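Local coordinates for protein metallo-beta-lactamase (Serratia marcescens, PDB 3VQZ) that probably hydrolyses the beta-lactam ring of antibiotics with a pair of zinc ions, as a subclass B3 metallo-beta-lactamase, at residues A[27-32]-A[210-215]; A[38-43]-A[67-72]; A[71-76]-A[96-101]. All blocks are in the same frame, centred on the assembly; numbering follows the deposited sequence.

Contact 1. Residues A[27-32]-A[210-215]; sequences SAVLLS and IAIAAH. With ZN (zinc ion), chain C; MCR (sulfanylacetic acid), chain F.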
ATOM      1  N   SER A  27       5.939  -0.085   3.663  1.00 19.79           N
ATOM      2  CA  SER A  27       5.105   1.072   3.995  1.00 19.30           C
ATOM      3  C   SER A  27       3.811   0.675   4.672  1.00 19.39           C
ATOM      4  O   SER A  27       3.136  -0.287   4.294  1.00 18.95           O
ATOM      5  CB  SER A  27       4.774   1.909   2.752  1.00 18.36           C
ATOM      6  OG  SER A  27       5.955   2.481   2.193  1.00 17.96           O
ATOM      7  N   ALA A  28       3.478   1.443   5.692  1.00 19.41           N
ATOM      8  CA  ALA A  28       2.156   1.444   6.258  1.00 17.84           C
ATOM      9  C   ALA A  28       1.902   2.907   6.592  1.00 17.32           C
ATOM     10  O   ALA A  28       2.796   3.612   7.067  1.00 18.00           O
ATOM     11  CB  ALA A  28       2.104   0.548   7.492  1.00 17.35           C
ATOM     12  N   VAL A  29       0.697   3.378   6.316  1.00 17.18           N
ATOM     13  CA  VAL A  29       0.368   4.782   6.489  1.00 16.96           C
ATOM     14  C   VAL A  29      -0.867   4.956   7.373  1.00 17.67           C
ATOM     15  O   VAL A  29      -1.880   4.286   7.175  1.00 16.78           O
ATOM     16  CB  VAL A  29       0.174   5.493   5.123  1.00 17.31           C
ATOM     17  CG1 VAL A  29      -0.648   6.771   5.269  1.00 16.68           C
ATOM     18  CG2 VAL A  29       1.528   5.792   4.488  1.00 17.04           C
ATOM     19  N   LEU A  30      -0.765   5.852   8.356  1.00 18.49           N
ATOM     20  CA  LEU A  30      -1.923   6.214   9.173  1.00 19.45           C
ATOM     21  C   LEU A  30      -2.463   7.557   8.714  1.00 19.13           C
ATOM     22  O   LEU A  30      -1.734   8.556   8.720  1.00 19.45           O
ATOM     23  CB  LEU A  30      -1.575   6.281  10.669  1.00 18.77           C
ATOM     24  CG  LEU A  30      -2.868   6.338  11.509  1.00 19.71           C
ATOM     25  CD1 LEU A  30      -3.550   4.980  11.608  1.00 17.98           C
ATOM     26  CD2 LEU A  30      -2.640   6.920  12.899  1.00 20.14           C
ATOM     27  N   LEU A  31      -3.721   7.568   8.283  1.00 19.33           N
ATOM     28  CA  LEU A  31      -4.400   8.807   7.888  1.00 20.11           C
ATOM     29  C   LEU A  31      -5.328   9.204   9.030  1.00 20.27           C
ATOM     30  O   LEU A  31      -6.312   8.517   9.306  1.00 20.08           O
ATOM     31  CB  LEU A  31      -5.174   8.628   6.576  1.00 20.51           C
ATOM     32  CG  LEU A  31      -5.752   9.874   5.890  1.00 20.36           C
ATOM     33  CD1 LEU A  31      -4.646  10.786   5.359  1.00 18.91           C
ATOM     34  CD2 LEU A  31      -6.659   9.447   4.742  1.00 19.26           C
ATOM     35  N   SER A  32      -4.978  10.286   9.719  1.00 19.26           N
ATOM     36  CA  SER A  32      -5.601  10.595  10.999  1.00 20.24           C
ATOM     37  C   SER A  32      -6.680  11.660  10.892  1.00 20.20           C
ATOM     38  O   SER A  32      -6.668  12.482   9.969  1.00 18.78           O
ATOM     39  CB  SER A  32      -4.548  11.045  12.007  1.00 19.71           C
ATOM     40  OG  SER A  32      -3.812  12.144  11.488  1.00 19.77           O
ATOM     41  N   ILE A 210       2.060  13.517  -3.905  1.00 20.04           N
ATOM     42  CA  ILE A 210       2.870  12.724  -2.995  1.00 19.87           C
ATOM     43  C   ILE A 210       2.577  11.249  -3.212  1.00 20.48           C
ATOM     44  O   ILE A 210       1.438  10.790  -3.005  1.00 19.47           O
ATOM     45  CB  ILE A 210       2.572  13.076  -1.524  1.00 19.53           C
ATOM     46  CG1 ILE A 210       2.944  14.541  -1.242  1.00 19.34           C
ATOM     47  CG2 ILE A 210       3.301  12.117  -0.570  1.00 19.15           C
ATOM     48  CD1 ILE A 210       2.119  15.176  -0.139  1.00 19.16           C
ATOM     49  N   ALA A 211       3.603  10.505  -3.629  1.00 20.25           N
ATOM     50  CA  ALA A 211       3.465   9.064  -3.790  1.00 20.95           C
ATOM     51  C   ALA A 211       4.152   8.323  -2.649  1.00 21.23           C
ATOM     52  O   ALA A 211       5.302   8.612  -2.284  1.00 21.37           O
ATOM     53  CB  ALA A 211       3.997   8.604  -5.143  1.00 20.93           C
ATOM     54  N   ILE A 212       3.419   7.381  -2.067  1.00 20.69           N
ATOM     55  CA  ILE A 212       3.975   6.472  -1.077  1.00 19.12           C
ATOM     56  C   ILE A 212       3.850   5.100  -1.713  1.00 19.49           C
ATOM     57  O   ILE A 212       2.734   4.631  -1.970  1.00 20.00           O
ATOM     58  CB  ILE A 212       3.192   6.550   0.243  1.00 18.67           C
ATOM     59  CG1 ILE A 212       3.132   8.018   0.702  1.00 18.94           C
ATOM     60  CG2 ILE A 212       3.806   5.631   1.292  1.00 17.66           C
ATOM     61  CD1 ILE A 212       1.924   8.385   1.540  1.00 18.03           C
ATOM     62  N   ALA A 213       4.986   4.485  -2.026  1.00 18.90           N
ATOM     63  CA  ALA A 213       4.971   3.174  -2.663  1.00 19.66           C
ATOM     64  C   ALA A 213       4.966   2.095  -1.588  1.00 20.22           C
ATOM     65  O   ALA A 213       5.642   2.230  -0.540  1.00 19.29           O
ATOM     66  CB  ALA A 213       6.149   3.017  -3.612  1.00 18.77           C
ATOM     67  N   ALA A 214       4.163   1.056  -1.821  1.00 20.42           N
ATOM     68  CA  ALA A 214       4.035  -0.058  -0.880  1.00 20.45           C
ATOM     69  C   ALA A 214       5.421  -0.552  -0.450  1.00 20.81           C
ATOM     70  O   ALA A 214       5.651  -0.782   0.743  1.00 21.12           O
ATOM     71  CB  ALA A 214       3.192  -1.180  -1.481  1.00 20.85           C
ATOM     72  N   HIS A 215       6.348  -0.669  -1.411  1.00 20.41           N
ATOM     73  CA  HIS A 215       7.786  -0.760  -1.091  1.00 20.53           C
ATOM     74  C   HIS A 215       8.387   0.628  -1.106  1.00 19.70           C
ATOM     75  O   HIS A 215       8.659   1.158  -2.167  1.00 19.33           O
ATOM     76  CB  HIS A 215       8.535  -1.734  -2.021  1.00 20.64           C
ATOM     77  CG  HIS A 215       8.243  -3.195  -1.725  1.00 21.46           C
ATOM     78  ND1 HIS A 215       9.051  -3.962  -0.945  1.00 22.38           N
ATOM     79  CD2 HIS A 215       7.171  -4.012  -2.105  1.00 22.02           C
ATOM     80  CE1 HIS A 215       8.520  -5.207  -0.831  1.00 22.36           C
ATOM     81  NE2 HIS A 215       7.368  -5.238  -1.542  1.00 22.28           N
TER
HETATM   82 ZN    ZN C 302       5.815  -6.515  -1.437  1.00 24.29          ZN
HETATM   83  OXT MCR F 305       6.753  -5.585  -5.443  1.00 28.20           O
HETATM   84  C   MCR F 305       6.215  -6.202  -4.486  1.00 26.63           C
HETATM   85  O   MCR F 305       5.238  -5.736  -3.850  1.00 23.89           O
HETATM   86  CA  MCR F 305       6.795  -7.551  -4.091  1.00 24.61           C
HETATM   87  S2  MCR F 305       5.699  -8.398  -2.909  1.00 25.10           S

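Contact 2. Residues A[38-43]-A[67-72]; sequences ILVDGT and YILSTH. With NA (sodium ion), chain D; ZN (zinc ion), chain B; MCR (sulfanylacetic acid), chain F.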
ATOM      1  N   ILE A  38      -7.608   5.952   9.455  1.00 18.50           N
ATOM      2  CA  ILE A  38      -7.515   4.875   8.478  1.00 18.19           C
ATOM      3  C   ILE A  38      -6.069   4.417   8.387  1.00 18.29           C
ATOM      4  O   ILE A  38      -5.163   5.238   8.163  1.00 18.40           O
ATOM      5  CB  ILE A  38      -8.015   5.329   7.091  1.00 18.23           C
ATOM      6  CG1 ILE A  38      -9.523   5.672   7.159  1.00 17.76           C
ATOM      7  CG2 ILE A  38      -7.749   4.239   6.055  1.00 18.52           C
ATOM      8  CD1 ILE A  38     -10.036   6.535   6.023  1.00 16.42           C
ATOM      9  N   LEU A  39      -5.850   3.115   8.565  1.00 18.00           N
ATOM     10  CA  LEU A  39      -4.527   2.523   8.367  1.00 17.74           C
ATOM     11  C   LEU A  39      -4.436   1.851   7.001  1.00 18.34           C
ATOM     12  O   LEU A  39      -5.330   1.085   6.626  1.00 18.30           O
ATOM     13  CB  LEU A  39      -4.236   1.491   9.457  1.00 18.03           C
ATOM     14  CG  LEU A  39      -2.947   0.654   9.379  1.00 17.96           C
ATOM     15  CD1 LEU A  39      -1.710   1.540   9.496  1.00 17.71           C
ATOM     16  CD2 LEU A  39      -2.955  -0.412  10.466  1.00 18.17           C
ATOM     17  N   VAL A  40      -3.349   2.106   6.274  1.00 18.07           N
ATOM     18  CA  VAL A  40      -3.127   1.441   4.991  1.00 18.42           C
ATOM     19  C   VAL A  40      -2.014   0.416   5.144  1.00 18.52           C
ATOM     20  O   VAL A  40      -0.854   0.795   5.369  1.00 18.56           O
ATOM     21  CB  VAL A  40      -2.762   2.441   3.859  1.00 18.53           C
ATOM     22  CG1 VAL A  40      -2.719   1.726   2.511  1.00 19.10           C
ATOM     23  CG2 VAL A  40      -3.779   3.562   3.788  1.00 18.06           C
ATOM     24  N   ASP A  41      -2.385  -0.862   5.019  1.00 18.42           N
ATOM     25  CA  ASP A  41      -1.485  -2.040   5.063  1.00 19.18           C
ATOM     26  C   ASP A  41      -1.040  -2.410   6.488  1.00 20.02           C
ATOM     27  O   ASP A  41      -1.131  -1.599   7.392  1.00 20.92           O
ATOM     28  CB  ASP A  41      -0.288  -1.913   4.096  1.00 18.93           C
ATOM     29  CG  ASP A  41      -0.659  -2.247   2.643  1.00 20.01           C
ATOM     30  OD1 ASP A  41      -1.708  -2.909   2.413  1.00 20.36           O
ATOM     31  OD2 ASP A  41       0.098  -1.854   1.719  1.00 18.95           O
ATOM     32  N   GLY A  42      -0.579  -3.640   6.684  1.00 20.85           N
ATOM     33  CA  GLY A  42      -0.188  -4.109   8.023  1.00 22.36           C
ATOM     34  C   GLY A  42       1.260  -4.566   8.136  1.00 23.23           C
ATOM     35  O   GLY A  42       1.708  -4.962   9.227  1.00 23.94           O
ATOM     36  N   THR A  43       1.995  -4.477   7.020  1.00 22.77           N
ATOM     37  CA  THR A  43       3.346  -5.052   6.871  1.00 23.08           C
ATOM     38  C   THR A  43       3.314  -6.584   7.132  1.00 24.73           C
ATOM     39  O   THR A  43       2.332  -7.242   6.772  1.00 25.66           O
ATOM     40  CB  THR A  43       4.440  -4.307   7.704  1.00 22.14           C
ATOM     41  OG1 THR A  43       4.419  -4.748   9.071  1.00 21.98           O
ATOM     42  CG2 THR A  43       4.253  -2.794   7.652  1.00 20.27           C
ATOM     43  N   TYR A  67     -10.706   1.638   9.991  1.00 22.51           N
ATOM     44  CA  TYR A  67     -10.518   0.956   8.721  1.00 21.76           C
ATOM     45  C   TYR A  67      -9.061   0.576   8.527  1.00 21.68           C
ATOM     46  O   TYR A  67      -8.172   1.362   8.860  1.00 21.55           O
ATOM     47  CB  TYR A  67     -10.931   1.862   7.565  1.00 20.33           C
ATOM     48  CG  TYR A  67     -12.413   1.931   7.243  1.00 20.10           C
ATOM     49  CD1 TYR A  67     -13.163   0.773   7.020  1.00 20.10           C
ATOM     50  CD2 TYR A  67     -13.060   3.161   7.117  1.00 20.08           C
ATOM     51  CE1 TYR A  67     -14.510   0.840   6.698  1.00 19.28           C
ATOM     52  CE2 TYR A  67     -14.410   3.230   6.786  1.00 19.04           C
ATOM     53  CZ  TYR A  67     -15.122   2.071   6.582  1.00 18.80           C
ATOM     54  OH  TYR A  67     -16.454   2.138   6.259  1.00 19.25           O
ATOM     55  N   ILE A  68      -8.831  -0.626   7.992  1.00 21.49           N
ATOM     56  CA  ILE A  68      -7.527  -1.027   7.463  1.00 21.78           C
ATOM     57  C   ILE A  68      -7.658  -1.296   5.964  1.00 22.24           C
ATOM     58  O   ILE A  68      -8.406  -2.189   5.544  1.00 22.49           O
ATOM     59  CB  ILE A  68      -6.959  -2.306   8.137  1.00 21.46           C
ATOM     60  CG1 ILE A  68      -6.797  -2.118   9.649  1.00 21.34           C
ATOM     61  CG2 ILE A  68      -5.629  -2.689   7.500  1.00 21.66           C
ATOM     62  CD1 ILE A  68      -6.488  -3.402  10.412  1.00 21.28           C
ATOM     63  N   LEU A  69      -6.923  -0.540   5.156  1.00 21.91           N
ATOM     64  CA  LEU A  69      -6.973  -0.744   3.712  1.00 22.07           C
ATOM     65  C   LEU A  69      -5.800  -1.581   3.252  1.00 22.26           C
ATOM     66  O   LEU A  69      -4.679  -1.403   3.735  1.00 22.97           O
ATOM     67  CB  LEU A  69      -6.998   0.589   2.983  1.00 21.68           C
ATOM     68  CG  LEU A  69      -7.966   1.647   3.516  1.00 22.01           C
ATOM     69  CD1 LEU A  69      -7.854   2.895   2.656  1.00 21.09           C
ATOM     70  CD2 LEU A  69      -9.416   1.166   3.608  1.00 21.28           C
ATOM     71  N   SER A  70      -6.063  -2.504   2.332  1.00 21.92           N
ATOM     72  CA  SER A  70      -5.036  -3.399   1.813  1.00 21.77           C
ATOM     73  C   SER A  70      -4.770  -3.108   0.352  1.00 22.05           C
ATOM     74  O   SER A  70      -5.704  -3.090  -0.448  1.00 22.05           O
ATOM     75  CB  SER A  70      -5.478  -4.856   1.970  1.00 22.30           C
ATOM     76  OG  SER A  70      -4.593  -5.740   1.294  1.00 21.91           O
ATOM     77  N   THR A  71      -3.500  -2.872   0.017  1.00 22.73           N
ATOM     78  CA  THR A  71      -3.066  -2.681  -1.367  1.00 23.08           C
ATOM     79  C   THR A  71      -3.176  -4.021  -2.090  1.00 24.71           C
ATOM     80  O   THR A  71      -4.047  -4.201  -2.960  1.00 25.32           O
ATOM     81  CB  THR A  71      -1.627  -2.125  -1.463  1.00 23.64           C
ATOM     82  OG1 THR A  71      -0.699  -2.957  -0.732  1.00 22.64           O
ATOM     83  CG2 THR A  71      -1.576  -0.686  -0.925  1.00 23.29           C
ATOM     84  N   HIS A  72      -2.331  -4.972  -1.694  1.00 24.27           N
ATOM     85  CA  HIS A  72      -2.407  -6.333  -2.219  1.00 24.08           C
ATOM     86  C   HIS A  72      -2.053  -7.356  -1.178  1.00 24.39           C
ATOM     87  O   HIS A  72      -1.340  -7.071  -0.204  1.00 24.17           O
ATOM     88  CB  HIS A  72      -1.588  -6.491  -3.506  1.00 23.13           C
ATOM     89  CG  HIS A  72      -0.086  -6.558  -3.297  1.00 22.93           C
ATOM     90  ND1 HIS A  72       0.691  -5.464  -3.264  1.00 22.13           N
ATOM     91  CD2 HIS A  72       0.777  -7.652  -3.154  1.00 23.69           C
ATOM     92  CE1 HIS A  72       1.983  -5.830  -3.098  1.00 21.74           C
ATOM     93  NE2 HIS A  72       2.032  -7.162  -3.025  1.00 21.01           N
TER
HETATM   94 NA    NA D 303      -6.601  -4.654  -2.253  1.00 24.57          NA
HETATM   95 ZN    ZN B 301       3.642  -8.364  -3.630  1.00 24.02          ZN
HETATM   96  OXT MCR F 305       6.753  -5.585  -5.443  1.00 28.20           O
HETATM   97  C   MCR F 305       6.215  -6.202  -4.486  1.00 26.63           C
HETATM   98  O   MCR F 305       5.238  -5.736  -3.850  1.00 23.89           O
HETATM   99  CA  MCR F 305       6.795  -7.551  -4.091  1.00 24.61           C
HETATM  100  S2  MCR F 305       5.699  -8.398  -2.909  1.00 25.10           S
HETATM  101  O   HOH W   1      -2.143  -5.545   2.222  1.00 23.28           O
HETATM  102  O   HOH W   2      -5.511  -6.864  -1.079  1.00 19.15           O

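Contact 3. Residues A[71-76]-A[96-101]; sequences THSHED and AANVDT. With ZN (zinc ion), chain B; ZN (zinc ion), chain C; NA (sodium ion), chain D; MCR (sulfanylacetic acid), chain F.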
ATOM      1  N   THR A  71      -3.500  -2.872   0.017  1.00 22.73           N
ATOM      2  CA  THR A  71      -3.066  -2.681  -1.367  1.00 23.08           C
ATOM      3  C   THR A  71      -3.176  -4.021  -2.090  1.00 24.71           C
ATOM      4  O   THR A  71      -4.047  -4.201  -2.960  1.00 25.32           O
ATOM      5  CB  THR A  71      -1.627  -2.125  -1.463  1.00 23.64           C
ATOM      6  OG1 THR A  71      -0.699  -2.957  -0.732  1.00 22.64           O
ATOM      7  CG2 THR A  71      -1.576  -0.686  -0.925  1.00 23.29           C
ATOM      8  N   HIS A  72      -2.331  -4.972  -1.694  1.00 24.27           N
ATOM      9  CA  HIS A  72      -2.407  -6.333  -2.219  1.00 24.08           C
ATOM     10  C   HIS A  72      -2.053  -7.356  -1.178  1.00 24.39           C
ATOM     11  O   HIS A  72      -1.340  -7.071  -0.204  1.00 24.17           O
ATOM     12  CB  HIS A  72      -1.588  -6.491  -3.506  1.00 23.13           C
ATOM     13  CG  HIS A  72      -0.086  -6.558  -3.297  1.00 22.93           C
ATOM     14  ND1 HIS A  72       0.691  -5.464  -3.264  1.00 22.13           N
ATOM     15  CD2 HIS A  72       0.777  -7.652  -3.154  1.00 23.69           C
ATOM     16  CE1 HIS A  72       1.983  -5.830  -3.098  1.00 21.74           C
ATOM     17  NE2 HIS A  72       2.032  -7.162  -3.025  1.00 21.01           N
ATOM     18  N   SER A  73      -2.558  -8.567  -1.381  1.00 25.35           N
ATOM     19  CA  SER A  73      -2.496  -9.622  -0.372  1.00 25.12           C
ATOM     20  C   SER A  73      -1.287 -10.544  -0.492  1.00 25.27           C
ATOM     21  O   SER A  73      -1.454 -11.751  -0.705  1.00 25.86           O
ATOM     22  CB  SER A  73      -3.783 -10.454  -0.433  1.00 25.88           C
ATOM     23  OG  SER A  73      -4.060 -10.830  -1.770  1.00 26.17           O
ATOM     24  N   HIS A  74      -0.087  -9.979  -0.371  1.00 24.31           N
ATOM     25  CA  HIS A  74       1.134 -10.754  -0.170  1.00 24.84           C
ATOM     26  C   HIS A  74       1.561 -10.582   1.254  1.00 25.94           C
ATOM     27  O   HIS A  74       1.207  -9.579   1.894  1.00 24.38           O
ATOM     28  CB  HIS A  74       2.251 -10.308  -1.105  1.00 24.11           C
ATOM     29  CG  HIS A  74       2.061 -10.751  -2.531  1.00 24.09           C
ATOM     30  ND1 HIS A  74       2.610 -10.098  -3.565  1.00 24.67           N
ATOM     31  CD2 HIS A  74       1.340 -11.814  -3.075  1.00 23.76           C
ATOM     32  CE1 HIS A  74       2.274 -10.716  -4.720  1.00 24.42           C
ATOM     33  NE2 HIS A  74       1.491 -11.758  -4.417  1.00 24.22           N
ATOM     34  N   GLU A  75       2.335 -11.547   1.754  1.00 26.03           N
ATOM     35  CA  GLU A  75       2.666 -11.651   3.185  1.00 27.46           C
ATOM     36  C   GLU A  75       3.380 -10.425   3.747  1.00 25.15           C
ATOM     37  O   GLU A  75       3.239 -10.116   4.926  1.00 24.73           O
ATOM     38  CB  GLU A  75       3.522 -12.898   3.449  1.00 29.67           C
ATOM     39  CG  GLU A  75       4.914 -12.832   2.814  1.00 35.05           C
ATOM     40  CD  GLU A  75       5.741 -14.105   2.988  1.00 38.92           C
ATOM     41  OE1 GLU A  75       5.606 -14.787   4.031  1.00 40.59           O
ATOM     42  OE2 GLU A  75       6.546 -14.415   2.078  1.00 42.85           O
ATOM     43  N   ASP A  76       4.138  -9.732   2.902  1.00 23.27           N
ATOM     44  CA  ASP A  76       4.927  -8.607   3.368  1.00 23.43           C
ATOM     45  C   ASP A  76       4.095  -7.344   3.631  1.00 23.02           C
ATOM     46  O   ASP A  76       4.535  -6.516   4.400  1.00 23.28           O
ATOM     47  CB  ASP A  76       6.141  -8.329   2.453  1.00 23.19           C
ATOM     48  CG  ASP A  76       5.759  -8.131   1.005  1.00 23.05           C
ATOM     49  OD1 ASP A  76       4.770  -8.723   0.555  1.00 21.81           O
ATOM     50  OD2 ASP A  76       6.463  -7.387   0.303  1.00 24.24           O
ATOM     51  N   ALA A  96     -11.932  -6.963  -4.638  1.00 30.78           N
ATOM     52  CA  ALA A  96     -12.766  -8.174  -4.593  1.00 31.70           C
ATOM     53  C   ALA A  96     -11.944  -9.452  -4.673  1.00 32.72           C
ATOM     54  O   ALA A  96     -12.179 -10.391  -3.917  1.00 31.67           O
ATOM     55  CB  ALA A  96     -13.812  -8.150  -5.698  1.00 32.76           C
ATOM     56  N   ALA A  97     -10.952  -9.458  -5.563  1.00 32.41           N
ATOM     57  CA  ALA A  97     -10.189 -10.670  -5.867  1.00 33.57           C
ATOM     58  C   ALA A  97      -9.160 -11.078  -4.817  1.00 32.48           C
ATOM     59  O   ALA A  97      -8.693 -12.208  -4.844  1.00 33.39           O
ATOM     60  CB  ALA A  97      -9.534 -10.552  -7.236  1.00 34.19           C
ATOM     61  N   ASN A  98      -8.798 -10.172  -3.905  1.00 32.20           N
ATOM     62  CA  ASN A  98      -7.849 -10.508  -2.825  1.00 30.93           C
ATOM     63  C   ASN A  98      -8.540 -10.774  -1.494  1.00 31.07           C
ATOM     64  O   ASN A  98      -7.905 -11.224  -0.536  1.00 29.24           O
ATOM     65  CB  ASN A  98      -6.808  -9.398  -2.631  1.00 29.53           C
ATOM     66  CG  ASN A  98      -5.867  -9.259  -3.813  1.00 29.05           C
ATOM     67  OD1 ASN A  98      -5.937 -10.025  -4.776  1.00 27.80           O
ATOM     68  ND2 ASN A  98      -4.986  -8.268  -3.752  1.00 27.83           N
ATOM     69  N   VAL A  99      -9.835 -10.470  -1.440  1.00 31.56           N
ATOM     70  CA  VAL A  99     -10.633 -10.628  -0.223  1.00 33.97           C
ATOM     71  C   VAL A  99     -10.421 -11.993   0.441  1.00 35.89           C
ATOM     72  O   VAL A  99     -10.136 -12.075   1.648  1.00 37.65           O
ATOM     73  CB  VAL A  99     -12.133 -10.375  -0.507  1.00 33.76           C
ATOM     74  CG1 VAL A  99     -13.009 -10.768   0.670  1.00 33.61           C
ATOM     75  CG2 VAL A  99     -12.358  -8.913  -0.843  1.00 34.17           C
ATOM     76  N   ASP A 100     -10.525 -13.062  -0.344  1.00 36.24           N
ATOM     77  CA  ASP A 100     -10.453 -14.404   0.236  1.00 38.23           C
ATOM     78  C   ASP A 100      -9.056 -14.787   0.696  1.00 36.32           C
ATOM     79  O   ASP A 100      -8.898 -15.481   1.698  1.00 36.43           O
ATOM     80  CB  ASP A 100     -11.096 -15.445  -0.684  1.00 40.92           C
ATOM     81  CG  ASP A 100     -12.621 -15.401  -0.615  1.00 44.38           C
ATOM     82  OD1 ASP A 100     -13.194 -15.738   0.455  1.00 44.78           O
ATOM     83  OD2 ASP A 100     -13.249 -15.004  -1.621  1.00 45.35           O
ATOM     84  N   THR A 101      -8.042 -14.291  -0.009  1.00 35.80           N
ATOM     85  CA  THR A 101      -6.667 -14.423   0.450  1.00 34.84           C
ATOM     86  C   THR A 101      -6.489 -13.795   1.837  1.00 33.32           C
ATOM     87  O   THR A 101      -5.806 -14.361   2.682  1.00 32.22           O
ATOM     88  CB  THR A 101      -5.678 -13.804  -0.551  1.00 35.74           C
ATOM     89  OG1 THR A 101      -5.916 -14.358  -1.848  1.00 38.40           O
ATOM     90  CG2 THR A 101      -4.241 -14.111  -0.145  1.00 36.98           C
TER
HETATM   91 ZN    ZN B 301       3.642  -8.364  -3.630  1.00 24.02          ZN
HETATM   92 ZN    ZN C 302       5.815  -6.515  -1.437  1.00 24.29          ZN
HETATM   93 NA    NA D 303      -6.601  -4.654  -2.253  1.00 24.57          NA
HETATM   94  OXT MCR F 305       6.753  -5.585  -5.443  1.00 28.20           O
HETATM   95  C   MCR F 305       6.215  -6.202  -4.486  1.00 26.63           C
HETATM   96  O   MCR F 305       5.238  -5.736  -3.850  1.00 23.89           O
HETATM   97  CA  MCR F 305       6.795  -7.551  -4.091  1.00 24.61           C
HETATM   98  S2  MCR F 305       5.699  -8.398  -2.909  1.00 25.10           S
HETATM   99  O   HOH W   2      -5.511  -6.864  -1.079  1.00 19.15           O

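Contact 1. Residues A[27-32]-A[210-215]
Where the two beta-sheets of the metallo-beta-lactamase sandwich come together, S27 binds the backbone of A213 and A214, just before the zinc ligand H215. The S27 backbone N donates to A214 O at 3.0 Å in a nearly straight bond (163° at the hydrogen). Its hydroxyl OG donates to the preceding carbonyl, A213 O, at 2.8 Å. CB of S27 points at the other segment, and chi1 of -64° sets OG beside the backbone N, so that one small residue serves two successive carbonyls. Both donors lie a little out of the carbonyl planes. These bonds link the two sheets of the alpha-beta/beta-alpha fold: S27 just precedes inner strand 29-31 of the seven-stranded sheet, and A213 and A214 lie at the end of strand 210-213, outermost in the five-stranded one. Alongside, the branched side chains of V29 and I212 cross obliquely, with V29 CG2 3.9 Å from I212 CG2 and equally close to I212 CD1. Apolar beta-branched residues suit this interior, where F172 also touches S27 and V29. Beyond A214 the chain delivers H215, whose NE2 binds a zinc ion at 2.0 Å. D76, H77 and the sulfur of bound sulfanylacetic acid complete that metal's coordination.

Contact 2. Residues A[38-43]-A[67-72]
With chi1 near -80°, D41 holds its carboxylate beside its own backbone N, and T71, at chi1 55°, sets OG1 between its N and carbonyl carbon; the two side chains cross at about a right angle. The carboxylate thereby takes both donors of T71: OD2 accepts T71 OG1 at 2.8 Å through its syn lone pair, while OD1 accepts T71 N at 3.0 Å, somewhat out of the carboxylate plane. A water donates to D41 OD1 and H72 O and accepts from S70 OG, so several bonds fix the carboxylate's rotation. Aspartate suits the place with two acceptors for a neighbouring N-H and hydroxyl, although its backbone has a positive phi, 77°. Earlier in both segments the strands pair in parallel: L39 N donates to Y67 O (2.9 Å), L69 N to L39 O (2.7 Å) and D41 N to L69 O (2.7 Å). On one face I38 CG2 presses against L69 CG at 3.6 Å, apolar bulk against apolar bulk. The pair forms the two strands of a beta-alpha-beta crossover through helix 48-57. The face of V40 and L69 packs on W157 of strand 155-163, and that of L39 and I68 on M84 of helix 81-88.

Contact 3. Residues A[71-76]-A[96-101]
S73 lays its hydroxyl over the face of the N98 side-chain amide, with OG almost directly above the carbonyl carbon CG, 3.1 Å away. A chi1 of 49° puts OG between the serine's own N and carbonyl carbon, turned toward N98. This is a close face contact and not a hydrogen bond, for OG stands 3.4 Å from N98 ND2 at a poor angle. The amide nitrogen is used elsewhere: it donates to T151 OG1 and to a water, at 3.1 Å from ND2, which in turn binds the sodium ion held partly by T71 O. T101, from the first turn of helix 99-104, covers the serine further, its CB 3.6 Å from S73 OG. Small residues fit this tight meeting of helix start and metal-binding turn. S73 is the central residue of an inverse gamma turn inside the HxHxDH motif of the family; the histidines on either side of it in sequence bind the first zinc ion, H72 NE2 at 2.1 Å and H74 ND1 at 2.0 Å, joined by H150. H72 ND1 is hydrogen-bonded to D174. H74 occupies the N-cap of helix 75-78, whose D76 OD2 binds the second zinc ion, and the sulfur of the bound sulfanylacetic acid bridges both metals. The turn meets N98 through close packing, perhaps with a weak polar attraction between hydroxyl oxygen and amide carbon, and without a direct hydrogen bond.

In the fold
All three contacts are buried; contacts 1 and 2 lie near the centre of the chain and contact 3 somewhat farther out. Contacts 1 and 2 use neighbouring strands of one sheet, 29-31 and 37-40, but differ in kind: contact 2 is regular parallel pairing within that sheet, contact 1 a sparse bridge to the other sheet. Contact 3 shares T71 and H72 with contact 2 and continues its chain past the strand end, replacing backbone pairing with side-chain overlap. Contacts 2 and 3 are both nested in the loop closed by contact 1. Each carries zinc ligands, so strand ends from both sheets converge on one dinuclear site.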